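Local coordinates for protein mycobacterial cidal antitoxin MbcA (Mycobacterium tuberculosis, PDB 6FKG) that neutralises its cognate toxin MbcT, an NAD+ phosphorylase, by blocking access to the toxin's active site as part of a type II toxin-antitoxin system, at residues C[21-26]-C[35-40]. Sequence-based numbering, arbitrary orientation.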
# COMPACT_ATOMS: atom_id res chain seq x y z
N LEU C 21 -27.67 20.84 14.35
CA LEU C 21 -26.27 20.70 14.72
C LEU C 21 -25.68 22.04 15.15
O LEU C 21 -26.05 23.09 14.64
CB LEU C 21 -25.46 20.12 13.57
CG LEU C 21 -25.93 18.75 13.07
CD1 LEU C 21 -24.93 18.20 12.06
CD2 LEU C 21 -26.15 17.77 14.21
N THR C 22 -24.76 21.98 16.10
CA THR C 22 -23.99 23.17 16.45
C THR C 22 -22.80 23.27 15.51
O THR C 22 -22.40 22.26 14.92
CB THR C 22 -23.46 23.10 17.89
OG1 THR C 22 -22.46 22.08 17.97
CG2 THR C 22 -24.60 22.77 18.85
N TYR C 23 -22.23 24.46 15.36
CA TYR C 23 -21.06 24.61 14.50
C TYR C 23 -19.85 23.85 15.08
O TYR C 23 -18.94 23.48 14.35
CB TYR C 23 -20.73 26.09 14.29
CG TYR C 23 -21.71 26.78 13.36
CD1 TYR C 23 -22.21 26.12 12.25
CD2 TYR C 23 -22.16 28.07 13.61
CE1 TYR C 23 -23.10 26.73 11.39
CE2 TYR C 23 -23.06 28.69 12.76
CZ TYR C 23 -23.52 28.01 11.65
OH TYR C 23 -24.42 28.60 10.78
N GLU C 24 -19.84 23.63 16.40
CA GLU C 24 -18.78 22.81 16.97
C GLU C 24 -18.92 21.37 16.53
O GLU C 24 -17.93 20.72 16.20
CB GLU C 24 -18.77 22.88 18.50
CG GLU C 24 -18.36 24.23 19.05
CD GLU C 24 -19.44 25.27 18.83
OE1 GLU C 24 -20.62 24.87 18.79
OE2 GLU C 24 -19.12 26.46 18.64
N GLU C 25 -20.16 20.87 16.51
CA GLU C 25 -20.40 19.50 16.03
C GLU C 25 -20.04 19.38 14.57
O GLU C 25 -19.39 18.42 14.16
CB GLU C 25 -21.86 19.08 16.24
CG GLU C 25 -22.17 18.71 17.68
CD GLU C 25 -23.66 18.77 17.98
OE1 GLU C 25 -24.41 19.36 17.17
OE2 GLU C 25 -24.08 18.22 19.02
N VAL C 26 -20.48 20.34 13.77
CA VAL C 26 -20.16 20.31 12.35
C VAL C 26 -18.66 20.41 12.14
O VAL C 26 -18.10 19.65 11.36
CB VAL C 26 -20.85 21.44 11.57
CG1 VAL C 26 -20.49 21.34 10.09
CG2 VAL C 26 -22.37 21.35 11.75
N ARG C 35 -15.88 28.70 13.75
CA ARG C 35 -15.99 29.97 13.03
C ARG C 35 -15.93 29.76 11.52
O ARG C 35 -16.65 30.41 10.76
CB ARG C 35 -14.90 30.95 13.46
CG ARG C 35 -15.02 32.28 12.71
CD ARG C 35 -14.16 33.39 13.31
NE ARG C 35 -12.73 33.10 13.19
CZ ARG C 35 -11.97 33.51 12.18
NH1 ARG C 35 -12.48 34.23 11.19
NH2 ARG C 35 -10.68 33.20 12.17
N SER C 36 -15.05 28.86 11.08
CA SER C 36 -14.93 28.57 9.65
C SER C 36 -16.23 27.98 9.08
O SER C 36 -16.63 28.29 7.95
CB SER C 36 -13.75 27.64 9.40
OG SER C 36 -12.52 28.32 9.64
N VAL C 37 -16.90 27.13 9.86
CA VAL C 37 -18.17 26.56 9.42
C VAL C 37 -19.25 27.63 9.35
O VAL C 37 -20.02 27.70 8.39
CB VAL C 37 -18.63 25.41 10.34
CG1 VAL C 37 -20.05 24.96 9.97
CG2 VAL C 37 -17.66 24.24 10.25
N ALA C 38 -19.29 28.48 10.38
CA ALA C 38 -20.28 29.55 10.43
C ALA C 38 -20.13 30.50 9.25
O ALA C 38 -21.12 30.87 8.62
CB ALA C 38 -20.18 30.33 11.75
N ARG C 39 -18.88 30.86 8.94
CA ARG C 39 -18.58 31.75 7.82
C ARG C 39 -18.89 31.11 6.47
O ARG C 39 -19.48 31.75 5.60
CB ARG C 39 -17.12 32.20 7.86
CG ARG C 39 -16.84 33.24 8.94
CD ARG C 39 -15.39 33.76 8.89
NE ARG C 39 -15.01 34.29 7.58
CZ ARG C 39 -15.28 35.53 7.16
NH1 ARG C 39 -15.95 36.38 7.94
NH2 ARG C 39 -14.90 35.91 5.95
N TRP C 40 -18.48 29.85 6.30
CA TRP C 40 -18.74 29.13 5.06
C TRP C 40 -20.23 29.06 4.78
O TRP C 40 -20.68 29.36 3.68
CB TRP C 40 -18.14 27.72 5.12
CG TRP C 40 -18.14 27.02 3.79
CD1 TRP C 40 -17.11 26.97 2.89
CD2 TRP C 40 -19.22 26.29 3.20
NE1 TRP C 40 -17.49 26.24 1.78
CE2 TRP C 40 -18.78 25.82 1.95
CE3 TRP C 40 -20.52 25.99 3.61
CZ2 TRP C 40 -19.59 25.06 1.11
CZ3 TRP C 40 -21.32 25.23 2.78
CH2 TRP C 40 -20.86 24.77 1.54
O HOH W 1 -23.58 30.89 9.49
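The Tyr23 ring turns one face to Ala38, whose CA forms a CH-pi contact 3.8 Å from the ring centroid, 14° off the normal and displaced toward the rim. Ala38 CB reaches the CD2-CE2 side, 3.5 Å from Tyr23 CE2, while CG1 of Val37 approaches the CD1 corner obliquely, 3.3 Å from Tyr23 CD1. The ring thus joins the first turn of helix 23-30 to helix 34-41, a pair of short helices linked by a brief turn, consistent with a helix-turn-helix unit of Xre type. Alanine suits its place because a methyl group lets the aromatic face settle against the helix backbone.

Next to the ring, valine meets valine. With chi1 at 172°, Val37 places CG1 opposite its own backbone N and into the gap between the helices, where one methyl serves both Tyr23 and Val26; Val26 CG1 lies 3.6 Å from Val37 CG1. Short, branched side chains fill this buried layer compactly, and Val26 continues it to Ile16 of helix 7-19 and to Leu55 and Leu58 of helix 52-65.

The start of helix 23-30 is fixed by a capping box. Thr22 OG1 accepts from Glu25 N at 3.0 Å, giving a partner to a first-turn amide that has no preceding helical carbonyl, and Glu25 OE1 accepts the Thr22 N-H from above the carboxylate plane. Arg35 and Arg39 of helix 34-41 form salt bridges to Asp119 and Glu111 of the MbcT chain, which places this helix between the antitoxin core and the toxin.

At the hydroxyl end of the tyrosine, polar contacts take over from apolar ones: a water lies 2.8 Å from Tyr23 OH and donates to Ala38 O at 2.6 Å.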